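Local atomic coordinates of lysine-sensitive aspartokinase 3 (Escherichia coli, PDB entry 2J0W), a protein that catalyses phosphoryl transfer from ATP to L-aspartate, the first step of lysine biosynthesis, and is feedback-inhibited by lysine. Residues A[109-114]-A[357-362]; A[124-129]-A[178-183]; A[204-209]-A[261-266]; A[235-240]-A[442-447]; A[385-390]-A[434-439]. All coordinates share one frame; numbering follows the deposited sequence.

Contact 1: A[109-114]-A[357-362]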
# COMPACT_ATOMS: atom_id res chain seq x y z
N ALA A 109 -7.79 21.70 -25.08
CA ALA A 109 -9.05 21.79 -25.83
C ALA A 109 -8.82 21.99 -27.33
O ALA A 109 -9.56 21.47 -28.16
CB ALA A 109 -9.91 22.91 -25.28
N LEU A 110 -7.80 22.76 -27.68
CA LEU A 110 -7.49 23.00 -29.08
C LEU A 110 -6.97 21.69 -29.66
O LEU A 110 -7.30 21.31 -30.78
CB LEU A 110 -6.44 24.11 -29.21
CG LEU A 110 -5.94 24.41 -30.63
CD1 LEU A 110 -7.11 24.80 -31.52
CD2 LEU A 110 -4.92 25.53 -30.58
N THR A 111 -6.16 21.00 -28.86
CA THR A 111 -5.58 19.72 -29.26
C THR A 111 -6.66 18.66 -29.55
O THR A 111 -6.63 17.98 -30.58
CB THR A 111 -4.63 19.23 -28.17
OG1 THR A 111 -3.42 20.01 -28.20
CG2 THR A 111 -4.30 17.75 -28.38
N ASP A 112 -7.63 18.53 -28.64
CA ASP A 112 -8.71 17.57 -28.83
C ASP A 112 -9.47 17.90 -30.11
O ASP A 112 -9.85 17.00 -30.86
CB ASP A 112 -9.69 17.60 -27.64
CG ASP A 112 -9.35 16.58 -26.56
OD1 ASP A 112 -8.21 16.06 -26.56
OD2 ASP A 112 -10.21 16.30 -25.69
N GLU A 113 -9.68 19.19 -30.36
CA GLU A 113 -10.41 19.62 -31.55
C GLU A 113 -9.64 19.38 -32.84
O GLU A 113 -10.22 19.01 -33.86
CB GLU A 113 -10.74 21.11 -31.45
CG GLU A 113 -11.32 21.67 -32.75
CD GLU A 113 -12.57 20.96 -33.22
OE1 GLU A 113 -13.49 20.76 -32.40
OE2 GLU A 113 -12.64 20.61 -34.42
N LEU A 114 -8.34 19.59 -32.80
CA LEU A 114 -7.53 19.39 -33.98
C LEU A 114 -7.31 17.89 -34.16
O LEU A 114 -7.44 17.37 -35.27
CB LEU A 114 -6.20 20.11 -33.82
CG LEU A 114 -5.33 20.24 -35.06
CD1 LEU A 114 -4.17 21.16 -34.75
CD2 LEU A 114 -4.83 18.88 -35.49
N GLY A 357 -1.61 9.16 -20.29
CA GLY A 357 -2.38 8.50 -21.32
C GLY A 357 -3.27 9.56 -21.97
O GLY A 357 -4.18 9.25 -22.75
N SER A 358 -3.02 10.82 -21.65
CA SER A 358 -3.80 11.91 -22.21
C SER A 358 -3.41 12.16 -23.66
O SER A 358 -2.29 11.88 -24.07
CB SER A 358 -3.60 13.18 -21.41
OG SER A 358 -4.24 14.25 -22.09
N THR A 359 -4.35 12.70 -24.42
CA THR A 359 -4.14 13.01 -25.83
C THR A 359 -3.11 14.13 -25.96
O THR A 359 -2.40 14.22 -26.96
CB THR A 359 -5.46 13.44 -26.47
OG1 THR A 359 -6.40 12.37 -26.37
CG2 THR A 359 -5.26 13.79 -27.94
N SER A 360 -3.03 15.00 -24.96
CA SER A 360 -2.07 16.09 -25.02
C SER A 360 -0.78 15.73 -24.27
O SER A 360 -0.80 15.37 -23.10
CB SER A 360 -2.69 17.36 -24.42
OG SER A 360 -1.97 18.50 -24.84
N THR A 361 0.33 15.83 -24.99
CA THR A 361 1.66 15.53 -24.45
C THR A 361 1.97 16.24 -23.13
O THR A 361 2.19 15.60 -22.10
CB THR A 361 2.76 15.90 -25.46
OG1 THR A 361 2.22 16.81 -26.43
CG2 THR A 361 3.30 14.67 -26.16
N GLY A 362 1.99 17.57 -23.20
CA GLY A 362 2.29 18.40 -22.04
C GLY A 362 1.53 18.18 -20.75
O GLY A 362 1.64 18.99 -19.83
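Thr-111 and Ser-360 bring their CA atoms to 6.6 Å, where one side of helix 108-131 meets the irregular loop 357-362. The next pair, Asp-112 and Thr-359, lies at 7.1 Å between CA atoms, so the loop runs against the helix order. The helix belongs to the amino acid kinase part, the loop to the ACT part.

The methyls of the two threonines meet: Thr-111 CG2 is 4.1 Å from Thr-359 CG2. The two side chains pass each other in opposite directions. OG1 of Thr-111 sits beside the backbone N (chi1 -74°), which leaves the methyl CG2 anti to that N and directed at the loop. The hydroxyls of Thr-111 and Ser-360 stay 4.0 Å apart, measured OG1 to OG. Asp-112 comes in at a slant, with OD1 3.8 Å from Thr-359 CB. Inside the loop, Ser-358 OG accepts from Ser-360 N at 3.2 Å, which makes an ST turn.

The polar ends are tied together through third parties. Thr-195 OG1 bonds both Asp-112 OD1 and Thr-359 OG1. Gly-153 serves the same pair: its N binds Asp-112 OD2, and its O binds Thr-359 OG1. Thr-359 also lies close to the side chain of the substrate-binding Arg-198, and its side chain is about 7 Å from the bound aspartate.

The direct contact is van der Waals packing, while the buried carboxylate and hydroxyl are satisfied by shared partners. It thus joins a loop of the ACT part to a kinase helix close to the substrate site.

Contact 2: A[124-129]-A[178-183]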
# COMPACT_ATOMS: atom_id res chain seq x y z
N LEU A 124 -14.84 8.89 -43.13
CA LEU A 124 -15.45 9.39 -44.36
C LEU A 124 -15.01 8.55 -45.54
O LEU A 124 -15.80 8.22 -46.42
CB LEU A 124 -15.04 10.83 -44.63
CG LEU A 124 -15.87 11.88 -43.90
CD1 LEU A 124 -15.44 13.27 -44.34
CD2 LEU A 124 -17.33 11.65 -44.20
N LEU A 125 -13.73 8.19 -45.56
CA LEU A 125 -13.21 7.39 -46.64
C LEU A 125 -13.75 5.97 -46.58
O LEU A 125 -14.18 5.41 -47.59
CB LEU A 125 -11.68 7.38 -46.60
CG LEU A 125 -11.01 8.75 -46.74
CD1 LEU A 125 -9.51 8.60 -46.71
CD2 LEU A 125 -11.47 9.43 -48.04
N PHE A 126 -13.77 5.39 -45.39
CA PHE A 126 -14.25 4.03 -45.28
C PHE A 126 -15.65 3.89 -45.88
O PHE A 126 -15.90 2.94 -46.62
CB PHE A 126 -14.25 3.56 -43.83
CG PHE A 126 -14.30 2.06 -43.69
CD1 PHE A 126 -13.21 1.28 -44.04
CD2 PHE A 126 -15.45 1.42 -43.23
CE1 PHE A 126 -13.25 -0.11 -43.95
CE2 PHE A 126 -15.51 0.04 -43.13
CZ PHE A 126 -14.41 -0.73 -43.50
N VAL A 127 -16.56 4.82 -45.58
CA VAL A 127 -17.91 4.70 -46.12
C VAL A 127 -17.83 4.63 -47.64
O VAL A 127 -18.57 3.87 -48.27
CB VAL A 127 -18.83 5.89 -45.73
CG1 VAL A 127 -18.85 6.03 -44.23
CG2 VAL A 127 -18.37 7.17 -46.38
N GLU A 128 -16.91 5.41 -48.21
CA GLU A 128 -16.72 5.43 -49.65
C GLU A 128 -16.19 4.10 -50.15
O GLU A 128 -16.57 3.64 -51.23
CB GLU A 128 -15.76 6.55 -50.04
CG GLU A 128 -16.40 7.92 -49.96
CD GLU A 128 -17.77 7.95 -50.60
OE1 GLU A 128 -17.87 7.68 -51.82
OE2 GLU A 128 -18.76 8.24 -49.89
N ILE A 129 -15.32 3.47 -49.37
CA ILE A 129 -14.80 2.18 -49.78
C ILE A 129 -15.92 1.14 -49.72
O ILE A 129 -15.89 0.15 -50.45
CB ILE A 129 -13.64 1.75 -48.88
CG1 ILE A 129 -12.33 2.32 -49.44
CG2 ILE A 129 -13.56 0.25 -48.80
CD1 ILE A 129 -11.10 1.72 -48.81
N LEU A 178 -26.21 0.15 -42.49
CA LEU A 178 -24.91 0.18 -41.86
C LEU A 178 -24.51 1.57 -41.41
O LEU A 178 -24.87 2.57 -42.03
CB LEU A 178 -23.86 -0.39 -42.80
CG LEU A 178 -22.75 -1.12 -42.07
CD1 LEU A 178 -23.38 -2.16 -41.14
CD2 LEU A 178 -21.82 -1.78 -43.08
N VAL A 179 -23.75 1.61 -40.32
CA VAL A 179 -23.31 2.87 -39.76
C VAL A 179 -21.83 2.88 -39.40
O VAL A 179 -21.35 2.05 -38.64
CB VAL A 179 -24.13 3.21 -38.53
CG1 VAL A 179 -23.68 4.54 -37.94
CG2 VAL A 179 -25.60 3.25 -38.92
N ILE A 180 -21.12 3.83 -39.98
CA ILE A 180 -19.70 3.96 -39.73
C ILE A 180 -19.51 5.25 -38.93
O ILE A 180 -19.99 6.32 -39.33
CB ILE A 180 -18.93 4.03 -41.06
CG1 ILE A 180 -19.36 2.86 -41.94
CG2 ILE A 180 -17.42 4.00 -40.83
CD1 ILE A 180 -19.36 1.54 -41.21
N THR A 181 -18.83 5.14 -37.80
CA THR A 181 -18.59 6.32 -36.97
C THR A 181 -17.17 6.28 -36.39
O THR A 181 -16.42 5.33 -36.64
CB THR A 181 -19.65 6.43 -35.86
OG1 THR A 181 -19.49 7.69 -35.20
CG2 THR A 181 -19.54 5.27 -34.84
N GLN A 182 -16.82 7.29 -35.61
CA GLN A 182 -15.46 7.36 -35.05
C GLN A 182 -15.28 7.15 -33.56
O GLN A 182 -16.06 7.64 -32.74
CB GLN A 182 -14.83 8.70 -35.44
CG GLN A 182 -15.75 9.90 -35.27
CD GLN A 182 -16.88 9.94 -36.28
OE1 GLN A 182 -17.97 10.44 -35.98
NE2 GLN A 182 -16.64 9.43 -37.48
N GLY A 183 -14.24 6.42 -33.19
CA GLY A 183 -13.99 6.21 -31.77
C GLY A 183 -13.04 7.30 -31.31
O GLY A 183 -12.66 8.15 -32.12
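The Phe-126 ring is the flat group here, and the Ile-180 methyl CG2 approaches it at a slant, 4.0 Å from CD2. Other neighbours of the Phe-126 side chain are Met-20 of helix 17-27 and Leu-38 of strand 33-38. This is helix-on-sheet packing in the amino acid kinase fold: helix 108-131 lies on the main mixed sheet, over strand 178-182.

Ile-180 is the residue of the strand that carries the contact. Its side chain reaches out to the helix, while Val-179 and Thr-181 turn away and pack on Leu-35 of strand 33-38. CG2 of Ile-180 goes to Phe-126, and the side chains of these two residues cross at about a right angle. The other side of Ile-180, CB with CG1, goes to Val-127, which slides past in the opposite direction.

A chi1 of -161° swings the Phe-126 ring away from its own backbone N and out over the sheet. Its side chain comes within about 5 Å of that of the ATP-binding Phe-9. Val-127 also packs on Trp-139, so it spans two neighbouring strands.

All three touching residues are buried and apolar. The tightest approach is Val-127 CG1, at 3.7 Å from Ile-180 CB and 3.9 Å from Ile-180 CG1.

Contact 3: A[204-209]-A[261-266]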
# COMPACT_ATOMS: atom_id res chain seq x y z
N THR A 204 -14.43 3.48 -27.00
CA THR A 204 -15.63 3.89 -27.71
C THR A 204 -16.43 2.68 -28.18
O THR A 204 -17.66 2.68 -28.13
CB THR A 204 -15.29 4.74 -28.95
OG1 THR A 204 -14.60 5.92 -28.55
CG2 THR A 204 -16.56 5.13 -29.69
N ALA A 205 -15.73 1.66 -28.64
CA ALA A 205 -16.41 0.48 -29.14
C ALA A 205 -17.19 -0.22 -28.05
O ALA A 205 -18.32 -0.62 -28.26
CB ALA A 205 -15.41 -0.47 -29.77
N ALA A 206 -16.58 -0.37 -26.88
CA ALA A 206 -17.27 -1.01 -25.76
C ALA A 206 -18.44 -0.15 -25.30
O ALA A 206 -19.51 -0.66 -24.99
CB ALA A 206 -16.30 -1.22 -24.61
N LEU A 207 -18.24 1.17 -25.26
CA LEU A 207 -19.26 2.12 -24.81
C LEU A 207 -20.57 2.08 -25.59
O LEU A 207 -21.65 2.01 -25.00
CB LEU A 207 -18.70 3.55 -24.83
CG LEU A 207 -17.53 3.82 -23.87
CD1 LEU A 207 -16.81 5.10 -24.28
CD2 LEU A 207 -18.04 3.90 -22.43
N LEU A 208 -20.46 2.16 -26.91
CA LEU A 208 -21.63 2.15 -27.79
C LEU A 208 -22.28 0.76 -27.81
O LEU A 208 -23.48 0.63 -28.06
CB LEU A 208 -21.21 2.57 -29.20
CG LEU A 208 -20.55 3.95 -29.30
CD1 LEU A 208 -19.56 3.98 -30.45
CD2 LEU A 208 -21.61 5.00 -29.47
N ALA A 209 -21.47 -0.26 -27.55
CA ALA A 209 -21.94 -1.64 -27.52
C ALA A 209 -22.89 -1.77 -26.32
O ALA A 209 -23.99 -2.33 -26.45
CB ALA A 209 -20.77 -2.59 -27.37
N PRO A 261 -7.22 0.55 -21.08
CA PRO A 261 -7.54 0.21 -19.70
C PRO A 261 -9.01 0.36 -19.30
O PRO A 261 -9.44 -0.21 -18.30
CB PRO A 261 -6.63 1.13 -18.90
CG PRO A 261 -5.41 1.14 -19.72
CD PRO A 261 -5.95 1.29 -21.14
N ALA A 262 -9.78 1.12 -20.07
CA ALA A 262 -11.19 1.34 -19.75
C ALA A 262 -12.17 0.62 -20.68
O ALA A 262 -13.39 0.79 -20.54
CB ALA A 262 -11.50 2.85 -19.77
N THR A 263 -11.65 -0.17 -21.61
CA THR A 263 -12.51 -0.89 -22.55
C THR A 263 -13.51 -1.81 -21.85
O THR A 263 -14.71 -1.71 -22.07
CB THR A 263 -11.69 -1.76 -23.51
OG1 THR A 263 -10.55 -1.04 -23.98
CG2 THR A 263 -12.57 -2.19 -24.68
N LEU A 264 -12.98 -2.69 -21.01
CA LEU A 264 -13.78 -3.68 -20.29
C LEU A 264 -14.78 -3.18 -19.24
O LEU A 264 -15.66 -3.95 -18.81
CB LEU A 264 -12.84 -4.73 -19.68
CG LEU A 264 -11.91 -5.40 -20.72
CD1 LEU A 264 -10.87 -6.31 -20.06
CD2 LEU A 264 -12.76 -6.17 -21.72
N LEU A 265 -14.69 -1.92 -18.82
CA LEU A 265 -15.65 -1.43 -17.84
C LEU A 265 -17.06 -1.64 -18.37
O LEU A 265 -17.91 -2.18 -17.67
CB LEU A 265 -15.44 0.05 -17.54
CG LEU A 265 -14.28 0.43 -16.63
CD1 LEU A 265 -14.26 1.96 -16.44
CD2 LEU A 265 -14.42 -0.31 -15.28
N PRO A 266 -17.34 -1.20 -19.60
CA PRO A 266 -18.70 -1.42 -20.09
C PRO A 266 -18.92 -2.91 -20.30
O PRO A 266 -20.02 -3.42 -20.08
CB PRO A 266 -18.73 -0.63 -21.41
CG PRO A 266 -17.75 0.48 -21.16
CD PRO A 266 -16.62 -0.24 -20.46
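Thr-263 is the first residue of 261-266 to meet helix 200-211, and it meets Ala-206. Their CA atoms are 5.7 Å apart. The Thr-263 carbonyl O lies only 3.0 Å from Ala-206 CB, a tight approach. The Thr-263 methyl CG2 reaches the same CB at 3.9 Å. The first torsion of Thr-263 (chi1 -44°) keeps OG1 near the backbone N, where it bonds to His-260 O, and turns CG2 to face Ala-206.

Leu-264 points away from the helix and packs on Ala-248 and Ala-249 of helix 245-253.

Pro-266, on helix 264-270, faces back to helix 200-211. Its ring sits against two consecutive residues. CB lies 3.7 Å from Ala-206 O and 4.1 Å from Ala-206 CB. CG touches Leu-207 CD2 at 3.7 Å, with the two side chains crossing at a slant. Tyr-203 and Glu-210, one turn away on either side along helix 200-211, also touch the proline.

The contact joins two elements beside the active site of the kinase fold. The side chain of Thr-263 is about 8 Å from the bound magnesium ion and about 9 Å from the bound aspartate. Side chains meet through carbon, and two backbone carbonyl oxygens also lie against CB atoms; the contact is van der Waals packing. A small alanine lets the backbones come near, and a proline, having no N-H, brings no donor to this surface.

Contact 4: A[235-240]-A[442-447]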
# COMPACT_ATOMS: atom_id res chain seq x y z
N SER A 235 9.19 -12.74 -28.19
CA SER A 235 8.98 -13.39 -29.48
C SER A 235 8.22 -14.70 -29.25
O SER A 235 7.25 -15.03 -29.93
CB SER A 235 10.34 -13.67 -30.14
OG SER A 235 11.26 -12.64 -29.81
N ALA A 236 8.69 -15.44 -28.25
CA ALA A 236 8.10 -16.71 -27.88
C ALA A 236 6.77 -16.56 -27.15
O ALA A 236 6.31 -17.50 -26.51
CB ALA A 236 9.06 -17.49 -27.03
N ALA A 237 6.16 -15.38 -27.24
CA ALA A 237 4.89 -15.14 -26.57
C ALA A 237 3.83 -16.04 -27.16
O ALA A 237 3.70 -16.14 -28.37
CB ALA A 237 4.48 -13.71 -26.74
N LYS A 238 3.08 -16.69 -26.28
CA LYS A 238 2.01 -17.60 -26.71
C LYS A 238 0.67 -16.86 -26.76
O LYS A 238 0.40 -15.99 -25.93
CB LYS A 238 1.86 -18.78 -25.72
CG LYS A 238 3.15 -19.35 -25.08
CD LYS A 238 4.11 -19.97 -26.11
CE LYS A 238 5.37 -20.53 -25.44
NZ LYS A 238 6.39 -20.96 -26.45
N ARG A 239 -0.18 -17.20 -27.74
CA ARG A 239 -1.50 -16.58 -27.83
C ARG A 239 -2.39 -17.19 -26.76
O ARG A 239 -2.17 -18.32 -26.33
CB ARG A 239 -2.17 -16.83 -29.19
CG ARG A 239 -3.54 -16.16 -29.26
CD ARG A 239 -4.66 -17.11 -29.63
NE ARG A 239 -4.90 -17.06 -31.06
CZ ARG A 239 -4.16 -17.68 -31.97
NH1 ARG A 239 -3.12 -18.42 -31.59
NH2 ARG A 239 -4.42 -17.52 -33.26
N ILE A 240 -3.41 -16.45 -26.33
CA ILE A 240 -4.34 -16.93 -25.32
C ILE A 240 -5.72 -16.99 -25.93
O ILE A 240 -6.39 -15.98 -26.05
CB ILE A 240 -4.38 -15.96 -24.14
CG1 ILE A 240 -3.00 -15.87 -23.50
CG2 ILE A 240 -5.48 -16.37 -23.17
CD1 ILE A 240 -2.92 -14.88 -22.38
N LYS A 442 13.01 -12.92 -19.04
CA LYS A 442 13.42 -13.91 -18.08
C LYS A 442 12.24 -14.60 -17.40
O LYS A 442 12.23 -15.82 -17.31
CB LYS A 442 14.34 -13.30 -17.03
CG LYS A 442 15.76 -13.06 -17.53
CD LYS A 442 16.41 -14.36 -18.02
CE LYS A 442 17.81 -14.10 -18.56
NZ LYS A 442 18.66 -13.34 -17.58
N LEU A 443 11.26 -13.83 -16.95
CA LEU A 443 10.08 -14.40 -16.29
C LEU A 443 9.30 -15.32 -17.20
O LEU A 443 9.16 -16.52 -16.94
CB LEU A 443 9.13 -13.29 -15.83
CG LEU A 443 9.57 -12.33 -14.74
CD1 LEU A 443 8.43 -11.36 -14.50
CD2 LEU A 443 9.91 -13.07 -13.46
N HIS A 444 8.78 -14.74 -18.27
CA HIS A 444 7.99 -15.44 -19.28
C HIS A 444 8.60 -16.79 -19.62
O HIS A 444 7.90 -17.81 -19.70
CB HIS A 444 7.93 -14.57 -20.56
CG HIS A 444 6.89 -15.01 -21.53
ND1 HIS A 444 7.18 -15.85 -22.58
CD2 HIS A 444 5.57 -14.76 -21.59
CE1 HIS A 444 6.06 -16.11 -23.25
NE2 HIS A 444 5.07 -15.46 -22.66
N SER A 445 9.92 -16.78 -19.79
CA SER A 445 10.68 -17.97 -20.13
C SER A 445 10.41 -19.14 -19.19
O SER A 445 9.75 -20.11 -19.59
CB SER A 445 12.18 -17.64 -20.15
OG SER A 445 12.94 -18.76 -20.55
N ASN A 446 10.90 -19.07 -17.95
CA ASN A 446 10.68 -20.16 -17.01
C ASN A 446 9.27 -20.00 -16.45
O ASN A 446 9.03 -20.24 -15.27
CB ASN A 446 11.71 -20.12 -15.86
CG ASN A 446 11.34 -19.14 -14.77
OD1 ASN A 446 11.23 -17.95 -15.05
ND2 ASN A 446 11.14 -19.62 -13.55
N LEU A 447 8.32 -19.59 -17.29
CA LEU A 447 6.94 -19.41 -16.83
C LEU A 447 5.84 -19.82 -17.82
O LEU A 447 4.76 -20.28 -17.42
CB LEU A 447 6.74 -17.96 -16.40
CG LEU A 447 5.93 -17.79 -15.10
CD1 LEU A 447 6.01 -16.37 -14.56
CD2 LEU A 447 4.50 -18.19 -15.39
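His-444 turns its imidazole edge to the backbone of Ala-236 and Lys-238, with Ala-237 CA coming in obliquely. It sits on helix 436-448, the last helix of the ACT part. The three residues it meets lie in the loop that leads into strand 239-244 of the amino acid kinase sheet.

The ring is the main side chain of the contact, and it approaches backbone more than side chains. CE1 leads. Ala-236 O lies near the ring plane, 3.6 Å from CE1. Lys-238 N is farther off, 4.3 Å from CE1. Ala-237 has its CA 3.7 Å from CE1 and 3.9 Å from NE2 of the histidine. With chi1 at -166° the ring extends outward from the helix and reaches the loop, although the CA atoms of Ala-237 and His-444 are 7.9 Å apart.

Both ring nitrogens have partners outside the two segments. NE2 bonds to Thr-228 OG1, and ND1 to Glu-449 OE2, which together fix the turn of the ring. The same Thr-228 OG1 takes the N-H of Lys-238, so it links the histidine to the loop. The Phe-448 ring meets the imidazole with planes at about 35°.

Ala-237 touches Tyr-227, an ATP-binding residue, and its side chain is about 7 Å from the bound ADP. The contact thus joins an ACT helix to a loop near the nucleotide. The Lys-238 amine stays apart from the ring: NZ is 6.5 Å from ND1 of His-444.

Contact 5: A[385-390]-A[434-439]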
# COMPACT_ATOMS: atom_id res chain seq x y z
N GLY A 385 11.78 7.14 -14.61
CA GLY A 385 12.41 6.14 -15.45
C GLY A 385 12.32 4.76 -14.85
O GLY A 385 13.25 3.96 -14.96
N LEU A 386 11.19 4.49 -14.21
CA LEU A 386 10.94 3.20 -13.59
C LEU A 386 9.84 2.52 -14.39
O LEU A 386 8.96 3.20 -14.93
CB LEU A 386 10.50 3.40 -12.14
CG LEU A 386 11.55 3.81 -11.11
CD1 LEU A 386 10.88 4.35 -9.85
CD2 LEU A 386 12.44 2.62 -10.78
N ALA A 387 9.88 1.19 -14.48
CA ALA A 387 8.89 0.42 -15.22
C ALA A 387 8.17 -0.61 -14.35
O ALA A 387 8.80 -1.31 -13.55
CB ALA A 387 9.57 -0.27 -16.40
N LEU A 388 6.85 -0.70 -14.49
CA LEU A 388 6.07 -1.66 -13.71
C LEU A 388 5.92 -3.00 -14.41
O LEU A 388 5.64 -3.05 -15.61
CB LEU A 388 4.66 -1.12 -13.44
CG LEU A 388 3.73 -2.15 -12.78
CD1 LEU A 388 4.02 -2.20 -11.30
CD2 LEU A 388 2.28 -1.80 -12.99
N VAL A 389 6.10 -4.08 -13.66
CA VAL A 389 5.94 -5.42 -14.20
C VAL A 389 4.83 -6.11 -13.39
O VAL A 389 4.89 -6.19 -12.17
CB VAL A 389 7.24 -6.26 -14.13
CG1 VAL A 389 6.96 -7.70 -14.53
CG2 VAL A 389 8.28 -5.69 -15.08
N ALA A 390 3.82 -6.60 -14.10
CA ALA A 390 2.70 -7.25 -13.45
C ALA A 390 2.51 -8.70 -13.90
O ALA A 390 2.67 -9.01 -15.07
CB ALA A 390 1.44 -6.47 -13.74
N GLU A 434 15.67 0.61 -18.01
CA GLU A 434 16.56 -0.14 -18.90
C GLU A 434 16.57 -1.66 -18.77
O GLU A 434 16.85 -2.36 -19.74
CB GLU A 434 18.00 0.39 -18.78
CG GLU A 434 18.49 0.59 -17.37
CD GLU A 434 17.87 1.82 -16.71
OE1 GLU A 434 17.08 1.66 -15.75
OE2 GLU A 434 18.17 2.94 -17.17
N ASP A 435 16.28 -2.18 -17.58
CA ASP A 435 16.27 -3.63 -17.37
C ASP A 435 14.87 -4.21 -17.58
O ASP A 435 14.68 -5.43 -17.55
CB ASP A 435 16.74 -3.96 -15.94
CG ASP A 435 18.13 -3.41 -15.62
OD1 ASP A 435 18.53 -3.48 -14.44
OD2 ASP A 435 18.81 -2.92 -16.54
N ALA A 436 13.90 -3.33 -17.82
CA ALA A 436 12.51 -3.72 -18.00
C ALA A 436 12.23 -4.95 -18.87
O ALA A 436 11.71 -5.96 -18.37
CB ALA A 436 11.72 -2.53 -18.53
N GLU A 437 12.55 -4.89 -20.15
CA GLU A 437 12.27 -6.01 -21.04
C GLU A 437 13.02 -7.30 -20.73
O GLU A 437 12.42 -8.39 -20.80
CB GLU A 437 12.49 -5.60 -22.49
CG GLU A 437 11.60 -4.45 -22.93
CD GLU A 437 11.67 -4.17 -24.41
OE1 GLU A 437 12.79 -4.19 -24.97
OE2 GLU A 437 10.61 -3.92 -25.02
N GLN A 438 14.30 -7.21 -20.38
CA GLN A 438 15.06 -8.42 -20.06
C GLN A 438 14.37 -9.18 -18.92
O GLN A 438 14.41 -10.42 -18.86
CB GLN A 438 16.50 -8.07 -19.67
CG GLN A 438 17.39 -9.30 -19.57
CD GLN A 438 18.75 -9.03 -18.94
OE1 GLN A 438 19.55 -9.95 -18.75
NE2 GLN A 438 19.02 -7.77 -18.63
N VAL A 439 13.73 -8.45 -18.01
CA VAL A 439 13.02 -9.06 -16.91
C VAL A 439 11.79 -9.78 -17.46
O VAL A 439 11.56 -10.95 -17.17
CB VAL A 439 12.57 -7.99 -15.88
CG1 VAL A 439 11.63 -8.61 -14.85
CG2 VAL A 439 13.79 -7.41 -15.19
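An ACT-type layer of helix on antiparallel sheet is seen here: helix 436-448 packs on one face of the sheet at strand 386-393. Ala-387 and Ala-436 make the closest meeting. Their CB atoms are 3.8 Å apart, and their CA atoms are 6.2 Å apart. With only a methyl on each side, strand and helix come close at this point.

Farther along, Val-389 faces Val-439, and the branches CG2 of Val-389 and CG1 of Val-439 are 4.4 Å apart. The two valines share one rotamer, with chi1 of 172° and 171°. They nevertheless offer different branches to each other: Val-389 uses the one beside its backbone N, Val-439 the one trans to it.

The spacing follows from the secondary structure. Ala-387 and Val-389 are two apart on the strand and share one face. Ala-436 and Val-439 are three apart on the helix and share one side. Leu-386 and Leu-388 turn to the other face of the sheet.

Neighbouring strands extend this face. Ala-387 and Val-389 bond through their backbones to Val-431 and Phe-429 of strand 426-432. Ala-436 also packs on Leu-304 and Arg-306 of strand 299-313, and Val-439 on Phe-413.

All four residues are buried and apolar, within the region required for homodimerization. A helix laid on one face of an antiparallel sheet, as here, is the basic layout of the ACT domain.

From the N terminus, helix 108-131 comes first and serves twice. Its start opens contact 1, and its later part opens contact 2, which closes at strand 178-182. Contact 3 follows in series and closes at 261-266. Both are nested in the long loop that contact 1 closes at 357-362. Contact 2 touches contact 3, where Gly-183 packs on Thr-204. Contact 4 opens at 235-240, inside contact 3, and closes at 442-447, so it crosses both contact 3 and contact 1. Contact 5 is nested in contact 4, shares helix 436-448 with it and touches it. Contacts 2 and 3 build the kinase part, contact 5 the ACT part, and contacts 1 and 4 join the two.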